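Local structure of sporulation-control protein spo0M (Bacillus subtilis, 5CL2) at residues D41-D46 against D111-G116; A9-T14 against H32-K37. The protein controls expression of the sporulation gene spo0A and is required for the bacterium to pass morphological stage 0 of sporulation. All blocks are in the same frame, centred on the assembly; numbering follows the deposited sequence.

Interaction 1 of 2, residues D41-D46 against D111-G116; sequences DIRYID and DLDIQG
Strand 40-57 pairs antiparallel with strand 106-114 inside the five-stranded sheet of the arrestin-like sandwich, and a beta bulge at Arg43-Tyr44 breaks the regular alternation. Ile42 faces Ile114 and Ile45 faces Leu112, so the two residues Arg43 and Tyr44 lie against the one residue Asp113. Arg43 has a helix-like backbone at the bulge. Its N donates to Asp113 O (2.9 Å), while its side chain turns back over the same aspartate. NE meets OD1 and NH2 meets OD2 of Asp113, each at 2.8 Å; the side-on pair arrives from above the carboxylate plane, the two planes 45° apart. Tyr44 covers the CB of the same aspartate: Asp113 CB sits over the ring face, 3.6 Å from the centroid, in a CH-pi contact. With CG wedged between backbone N and carbonyl carbon (chi1 64°), the ring reaches across the strand boundary; Arg72 makes a cation-pi contact with it. Asp46 and Asp111 close the pairing with two backbone bonds, and beside them Tyr44 OH donates to Asp111 OD2 at 3.1 Å, on the syn side but 31° out of the carboxylate plane. Cutting Tyr44 back to an alanine is likely to uncover Asp113 CB and leave Asp111 OD2 without its hydroxyl partner. On the opposite sheet face Ile42 and Ile114 meet through CG1, and Ile45 CD1 touches Leu112 CD1 (3.8 Å).

Interaction 2 of 2, residues A9-T14 against H32-K37; sequences AAKVDT and HVKGGK. With NA (sodium ion), chain C.
Residues 11-14 and 32-34 run antiparallel, their directions 166° apart, with Lys11-Lys34 and Asp13-His32 as hydrogen-bonded pairs and Val12-Val33 as the non-hydrogen-bonded pair between them. They belong to strands 11-16 and 26-34, which form one side of the three-stranded sheet of the arrestin-like beta sandwich; strand 11-16 is its edge within this chain, and strand 84-92 flanks the other side of 26-34. Of the four backbone bonds, Lys11 N to Lys34 O is 2.9 Å and His32 N to Asp13 O 2.8 Å, and CA-H...O contacts fill in between them, such as Val33 CA to Lys11 O at 3.4 Å.

Side chains alternate between two faces. Val12 and Val33 turn inward, toward the other sheet, and meet loosely through their CG2 methyls (4.3 Å). Lys11, Asp13, His32 and Lys34 occupy the outer face. There Lys11 lays its CD against CB of Lys34 (3.9 Å), mainly an aliphatic contact, while the ammonium of Lys34 leads off to a salt bridge with Glu84 and a bond to Gly82 O. CG of His32 stands beside its own backbone N (chi1 -59°); because that N is bonded to Asp13 O, the ring edge is brought near the same oxygen, with CD2 at 3.7 Å.

Past Lys34 the chain leaves the strand yet stays close: CA of Gly36 packs 3.5 Å from Ala10 N, leaving no room for a CB, which would run into the Ala9-Ala10 peptide. At the other end of the contact, Thr14 belongs to the metal site, completed by Asp122, Asp124 and water, where its backbone O binds the sodium ion at 2.6 Å.

Interactions 1 and 2 lie in the two facing sheets of one beta sandwich, their centres 11 Å apart. Along the chain they come in series: strand 26-34 of interaction 2 is followed, after a short connection, by strand 40-57 of interaction 1, so the chain crosses from the three-stranded to the five-stranded sheet between them. The inward faces meet at Val33, whose CG1 lies 3.5 Å from Leu112 CD1 and whose CG2 lies 3.7 Å from Ile45 CD1; Ala10 CB approaches Ile114 CD1 more loosely. Both pairings thus contribute to one hydrophobic interior, while Lys11, Asp13, His32 and Lys34 of one sheet and Tyr44, Asp46, Asp111 and Asp113 of the other lie on the faces turned away from it.

Interaction 1 of 2, residues D41-D46 against D111-G116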
ATOM      1  N   ASP A  41      -6.617  22.193  29.032  1.00 59.33           N
ATOM      2  CA  ASP A  41      -7.463  21.861  27.897  1.00 56.34           C
ATOM      3  C   ASP A  41      -6.712  20.912  26.996  1.00 55.76           C
ATOM      4  O   ASP A  41      -5.692  21.278  26.417  1.00 54.38           O
ATOM      5  CB  ASP A  41      -7.860  23.112  27.124  1.00 61.70           C
ATOM      6  CG  ASP A  41      -8.857  23.976  27.875  1.00 64.08           C
ATOM      7  OD1 ASP A  41      -9.721  23.433  28.615  1.00 61.08           O
ATOM      8  OD2 ASP A  41      -8.762  25.211  27.725  1.00 65.85           O
ATOM      9  N   ILE A  42      -7.219  19.691  26.898  1.00 53.38           N
ATOM     10  CA  ILE A  42      -6.639  18.666  26.063  1.00 49.83           C
ATOM     11  C   ILE A  42      -7.334  18.594  24.691  1.00 51.91           C
ATOM     12  O   ILE A  42      -8.543  18.398  24.614  1.00 48.19           O
ATOM     13  CB  ILE A  42      -6.694  17.322  26.789  1.00 49.78           C
ATOM     14  CG1 ILE A  42      -5.649  17.356  27.924  1.00 54.57           C
ATOM     15  CG2 ILE A  42      -6.457  16.159  25.776  1.00 53.04           C
ATOM     16  CD1 ILE A  42      -5.914  16.433  29.090  1.00 52.02           C
ATOM     17  N   ARG A  43      -6.571  18.756  23.612  1.00 52.35           N
ATOM     18  CA  ARG A  43      -7.164  18.778  22.261  1.00 50.92           C
ATOM     19  C   ARG A  43      -7.546  17.377  21.777  1.00 43.91           C
ATOM     20  O   ARG A  43      -8.632  17.183  21.246  1.00 47.31           O
ATOM     21  CB  ARG A  43      -6.207  19.468  21.290  1.00 48.69           C
ATOM     22  CG  ARG A  43      -6.015  20.946  21.677  1.00 53.27           C
ATOM     23  CD  ARG A  43      -5.402  21.804  20.597  1.00 53.89           C
ATOM     24  NE  ARG A  43      -4.239  21.164  19.990  1.00 64.64           N
ATOM     25  CZ  ARG A  43      -3.771  21.463  18.783  1.00 61.05           C
ATOM     26  NH1 ARG A  43      -4.371  22.401  18.057  1.00 55.34           N
ATOM     27  NH2 ARG A  43      -2.695  20.836  18.310  1.00 59.09           N
ATOM     28  N   TYR A  44      -6.724  16.379  22.068  1.00 43.58           N
ATOM     29  CA  TYR A  44      -7.026  15.026  21.638  1.00 44.86           C
ATOM     30  C   TYR A  44      -6.013  14.066  22.231  1.00 42.39           C
ATOM     31  O   TYR A  44      -4.944  14.480  22.654  1.00 43.38           O
ATOM     32  CB  TYR A  44      -6.999  14.916  20.076  1.00 43.46           C
ATOM     33  CG  TYR A  44      -5.628  15.192  19.482  1.00 45.50           C
ATOM     34  CD1 TYR A  44      -4.644  14.202  19.471  1.00 42.92           C
ATOM     35  CD2 TYR A  44      -5.307  16.442  18.937  1.00 48.34           C
ATOM     36  CE1 TYR A  44      -3.384  14.440  18.945  1.00 47.74           C
ATOM     37  CE2 TYR A  44      -4.025  16.690  18.398  1.00 45.30           C
ATOM     38  CZ  TYR A  44      -3.075  15.675  18.410  1.00 49.76           C
ATOM     39  OH  TYR A  44      -1.792  15.867  17.910  1.00 54.95           O
ATOM     40  N   ILE A  45      -6.344  12.776  22.210  1.00 45.94           N
ATOM     41  CA  ILE A  45      -5.380  11.724  22.482  1.00 44.59           C
ATOM     42  C   ILE A  45      -5.346  10.756  21.285  1.00 47.39           C
ATOM     43  O   ILE A  45      -6.369  10.115  20.957  1.00 46.80           O
ATOM     44  CB  ILE A  45      -5.721  10.941  23.764  1.00 43.69           C
ATOM     45  CG1 ILE A  45      -5.852  11.884  24.971  1.00 46.50           C
ATOM     46  CG2 ILE A  45      -4.682   9.834  24.027  1.00 37.45           C
ATOM     47  CD1 ILE A  45      -6.304  11.161  26.215  1.00 40.16           C
ATOM     48  N   ASP A  46      -4.168  10.670  20.657  1.00 45.92           N
ATOM     49  CA  ASP A  46      -3.892   9.778  19.522  1.00 48.55           C
ATOM     50  C   ASP A  46      -2.968   8.660  19.970  1.00 48.43           C
ATOM     51  O   ASP A  46      -2.147   8.841  20.886  1.00 49.17           O
ATOM     52  CB  ASP A  46      -3.230  10.522  18.340  1.00 47.24           C
ATOM     53  CG  ASP A  46      -4.224  11.356  17.516  1.00 49.08           C
ATOM     54  OD1 ASP A  46      -5.453  11.227  17.715  1.00 46.20           O
ATOM     55  OD2 ASP A  46      -3.767  12.201  16.709  1.00 50.74           O
ATOM     56  N   ASP A 111       0.174  10.004  22.058  1.00 50.79           N
ATOM     57  CA  ASP A 111       0.330  11.442  21.895  1.00 50.39           C
ATOM     58  C   ASP A 111      -0.865  12.161  22.545  1.00 51.24           C
ATOM     59  O   ASP A 111      -1.983  12.104  22.040  1.00 50.51           O
ATOM     60  CB  ASP A 111       0.452  11.762  20.388  1.00 53.55           C
ATOM     61  CG  ASP A 111       0.461  13.251  20.080  1.00 58.86           C
ATOM     62  OD1 ASP A 111       0.919  14.069  20.923  1.00 62.68           O
ATOM     63  OD2 ASP A 111       0.044  13.600  18.951  1.00 58.50           O
ATOM     64  N   LEU A 112      -0.634  12.834  23.668  1.00 50.16           N
ATOM     65  CA  LEU A 112      -1.692  13.637  24.294  1.00 53.49           C
ATOM     66  C   LEU A 112      -1.381  15.109  24.043  1.00 49.47           C
ATOM     67  O   LEU A 112      -0.415  15.645  24.572  1.00 52.84           O
ATOM     68  CB  LEU A 112      -1.807  13.337  25.801  1.00 47.58           C
ATOM     69  CG  LEU A 112      -2.749  14.177  26.661  1.00 51.49           C
ATOM     70  CD1 LEU A 112      -3.509  13.327  27.673  1.00 52.17           C
ATOM     71  CD2 LEU A 112      -1.974  15.214  27.385  1.00 59.91           C
ATOM     72  N   ASP A 113      -2.189  15.745  23.208  1.00 47.82           N
ATOM     73  CA  ASP A 113      -1.907  17.100  22.774  1.00 53.10           C
ATOM     74  C   ASP A 113      -2.640  18.062  23.698  1.00 54.49           C
ATOM     75  O   ASP A 113      -3.841  17.945  23.898  1.00 53.63           O
ATOM     76  CB  ASP A 113      -2.308  17.287  21.304  1.00 53.02           C
ATOM     77  CG  ASP A 113      -1.976  18.667  20.764  1.00 56.47           C
ATOM     78  OD1 ASP A 113      -2.332  19.679  21.404  1.00 64.36           O
ATOM     79  OD2 ASP A 113      -1.357  18.744  19.684  1.00 66.87           O
ATOM     80  N   ILE A 114      -1.892  18.988  24.283  1.00 56.03           N
ATOM     81  CA  ILE A 114      -2.451  19.938  25.233  1.00 59.08           C
ATOM     82  C   ILE A 114      -2.369  21.301  24.597  1.00 59.33           C
ATOM     83  O   ILE A 114      -1.333  21.664  24.027  1.00 61.36           O
ATOM     84  CB  ILE A 114      -1.692  19.948  26.579  1.00 60.25           C
ATOM     85  CG1 ILE A 114      -1.860  18.616  27.302  1.00 58.36           C
ATOM     86  CG2 ILE A 114      -2.180  21.085  27.481  1.00 61.74           C
ATOM     87  CD1 ILE A 114      -0.999  18.492  28.556  1.00 54.55           C
ATOM     88  N   GLN A 115      -3.455  22.058  24.657  1.00 59.87           N
ATOM     89  CA  GLN A 115      -3.392  23.363  24.034  1.00 66.75           C
ATOM     90  C   GLN A 115      -2.634  24.342  24.928  1.00 65.44           C
ATOM     91  O   GLN A 115      -3.039  24.642  26.039  1.00 59.80           O
ATOM     92  CB  GLN A 115      -4.795  23.886  23.739  1.00 64.89           C
ATOM     93  CG  GLN A 115      -4.770  25.237  23.082  1.00 69.05           C
ATOM     94  CD  GLN A 115      -6.137  25.724  22.727  1.00 73.52           C
ATOM     95  OE1 GLN A 115      -7.040  25.715  23.556  1.00 82.08           O
ATOM     96  NE2 GLN A 115      -6.308  26.159  21.483  1.00 81.07           N
ATOM     97  N   GLY A 116      -1.486  24.770  24.417  1.00 73.18           N
ATOM     98  CA  GLY A 116      -0.661  25.813  24.992  1.00 72.10           C
ATOM     99  C   GLY A 116      -0.301  25.882  26.466  1.00 72.25           C
ATOM    100  O   GLY A 116      -0.506  26.941  27.044  1.00 73.13           O
TER

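Interaction 2 of 2, residues A9-T14 against H32-K37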
ATOM      1  N   ALA A   9       2.878  18.171  37.119  1.00 72.03           N
ATOM      2  CA  ALA A   9       2.233  18.348  35.793  1.00 70.17           C
ATOM      3  C   ALA A   9       1.305  17.214  35.309  1.00 61.27           C
ATOM      4  O   ALA A   9       1.312  16.104  35.859  1.00 60.76           O
ATOM      5  CB  ALA A   9       3.297  18.602  34.743  1.00 69.79           C
ATOM      6  N   ALA A  10       0.532  17.493  34.256  1.00 56.39           N
ATOM      7  CA  ALA A  10      -0.413  16.502  33.722  1.00 57.65           C
ATOM      8  C   ALA A  10       0.333  15.271  33.213  1.00 57.52           C
ATOM      9  O   ALA A  10       1.417  15.373  32.644  1.00 57.52           O
ATOM     10  CB  ALA A  10      -1.265  17.102  32.613  1.00 53.44           C
ATOM     11  N   LYS A  11      -0.241  14.102  33.477  1.00 55.21           N
ATOM     12  CA  LYS A  11       0.444  12.836  33.246  1.00 58.32           C
ATOM     13  C   LYS A  11      -0.371  11.860  32.372  1.00 56.43           C
ATOM     14  O   LYS A  11      -1.596  11.769  32.488  1.00 55.00           O
ATOM     15  CB  LYS A  11       0.764  12.203  34.615  1.00 65.81           C
ATOM     16  CG  LYS A  11       0.509  10.702  34.695  1.00 69.62           C
ATOM     17  CD  LYS A  11       0.358  10.186  36.137  1.00 64.78           C
ATOM     18  CE  LYS A  11       0.077   8.679  36.086  1.00 71.97           C
ATOM     19  NZ  LYS A  11      -1.188   8.347  35.316  1.00 65.64           N
ATOM     20  N   VAL A  12       0.298  11.135  31.489  1.00 52.57           N
ATOM     21  CA  VAL A  12      -0.394  10.147  30.690  1.00 51.00           C
ATOM     22  C   VAL A  12       0.311   8.799  30.800  1.00 48.07           C
ATOM     23  O   VAL A  12       1.523   8.736  30.835  1.00 55.36           O
ATOM     24  CB  VAL A  12      -0.529  10.598  29.205  1.00 48.90           C
ATOM     25  CG1 VAL A  12       0.828  10.782  28.552  1.00 47.24           C
ATOM     26  CG2 VAL A  12      -1.404   9.632  28.457  1.00 47.84           C
ATOM     27  N   ASP A  13      -0.461   7.731  30.929  1.00 48.45           N
ATOM     28  CA  ASP A  13       0.075   6.390  31.058  1.00 50.48           C
ATOM     29  C   ASP A  13      -0.794   5.417  30.254  1.00 51.97           C
ATOM     30  O   ASP A  13      -1.949   5.230  30.590  1.00 50.12           O
ATOM     31  CB  ASP A  13       0.112   6.002  32.547  1.00 55.32           C
ATOM     32  CG  ASP A  13       0.837   4.693  32.810  1.00 60.88           C
ATOM     33  OD1 ASP A  13       1.633   4.250  31.953  1.00 62.70           O
ATOM     34  OD2 ASP A  13       0.619   4.114  33.898  1.00 69.77           O
ATOM     35  N   THR A  14      -0.241   4.764  29.231  1.00 52.80           N
ATOM     36  CA  THR A  14      -1.024   3.824  28.426  1.00 47.68           C
ATOM     37  C   THR A  14      -0.699   2.407  28.870  1.00 49.09           C
ATOM     38  O   THR A  14       0.462   2.070  29.073  1.00 52.19           O
ATOM     39  CB  THR A  14      -0.748   3.971  26.914  1.00 47.40           C
ATOM     40  OG1 THR A  14      -1.191   5.249  26.456  1.00 52.20           O
ATOM     41  CG2 THR A  14      -1.478   2.897  26.121  1.00 49.52           C
ATOM     42  N   HIS A  32      -4.647   6.084  30.503  1.00 49.12           N
ATOM     43  CA  HIS A  32      -4.931   6.782  31.766  1.00 53.59           C
ATOM     44  C   HIS A  32      -4.344   8.184  31.772  1.00 51.93           C
ATOM     45  O   HIS A  32      -3.173   8.378  31.446  1.00 45.64           O
ATOM     46  CB  HIS A  32      -4.391   5.995  32.948  1.00 52.56           C
ATOM     47  CG  HIS A  32      -4.964   4.616  33.046  1.00 52.43           C
ATOM     48  ND1 HIS A  32      -6.140   4.346  33.703  1.00 49.46           N
ATOM     49  CD2 HIS A  32      -4.527   3.441  32.540  1.00 46.96           C
ATOM     50  CE1 HIS A  32      -6.399   3.051  33.615  1.00 51.26           C
ATOM     51  NE2 HIS A  32      -5.431   2.480  32.911  1.00 47.42           N
ATOM     52  N   VAL A  33      -5.169   9.165  32.117  1.00 49.39           N
ATOM     53  CA  VAL A  33      -4.713  10.545  32.157  1.00 47.07           C
ATOM     54  C   VAL A  33      -4.957  11.107  33.576  1.00 52.17           C
ATOM     55  O   VAL A  33      -5.990  10.830  34.193  1.00 49.94           O
ATOM     56  CB  VAL A  33      -5.430  11.389  31.094  1.00 45.01           C
ATOM     57  CG1 VAL A  33      -4.751  12.719  30.935  1.00 45.79           C
ATOM     58  CG2 VAL A  33      -5.407  10.671  29.757  1.00 52.56           C
ATOM     59  N   LYS A  34      -3.989  11.843  34.114  1.00 50.19           N
ATOM     60  CA  LYS A  34      -4.135  12.458  35.431  1.00 47.83           C
ATOM     61  C   LYS A  34      -3.817  13.946  35.336  1.00 52.61           C
ATOM     62  O   LYS A  34      -2.775  14.327  34.812  1.00 48.69           O
ATOM     63  CB  LYS A  34      -3.241  11.772  36.474  1.00 50.07           C
ATOM     64  CG  LYS A  34      -3.392  12.338  37.929  1.00 51.55           C
ATOM     65  CD  LYS A  34      -2.632  11.465  38.961  1.00 52.33           C
ATOM     66  CE  LYS A  34      -3.044  11.765  40.420  1.00 49.90           C
ATOM     67  NZ  LYS A  34      -4.512  11.872  40.652  1.00 44.60           N
ATOM     68  N   GLY A  35      -4.725  14.801  35.801  1.00 47.93           N
ATOM     69  CA  GLY A  35      -4.497  16.223  35.625  1.00 47.88           C
ATOM     70  C   GLY A  35      -3.339  16.672  36.489  1.00 50.15           C
ATOM     71  O   GLY A  35      -3.007  16.029  37.486  1.00 48.85           O
ATOM     72  N   GLY A  36      -2.706  17.773  36.111  1.00 48.71           N
ATOM     73  CA  GLY A  36      -1.620  18.267  36.917  1.00 50.75           C
ATOM     74  C   GLY A  36      -2.179  19.231  37.943  1.00 56.77           C
ATOM     75  O   GLY A  36      -3.359  19.191  38.264  1.00 51.21           O
ATOM     76  N   LYS A  37      -1.322  20.098  38.454  1.00 58.30           N
ATOM     77  CA  LYS A  37      -1.705  21.080  39.461  1.00 63.17           C
ATOM     78  C   LYS A  37      -2.737  22.086  38.946  1.00 66.48           C
ATOM     79  O   LYS A  37      -3.611  22.531  39.696  1.00 62.75           O
ATOM     80  CB  LYS A  37      -0.464  21.785  39.996  1.00 60.43           C
ATOM     81  CG  LYS A  37       0.382  20.875  40.908  1.00 64.77           C
ATOM     82  CD  LYS A  37       0.540  21.461  42.309  1.00 66.77           C
ATOM     83  CE  LYS A  37       1.460  20.624  43.201  1.00 68.06           C
ATOM     84  NZ  LYS A  37       1.696  21.256  44.554  1.00 65.04           N
TER
HETATM   85 NA    NA C 301       2.900   2.820  28.870  1.00 59.22          NA
HETATM   86  O   HOH W   1       4.866   3.119  28.961  1.00 41.02           O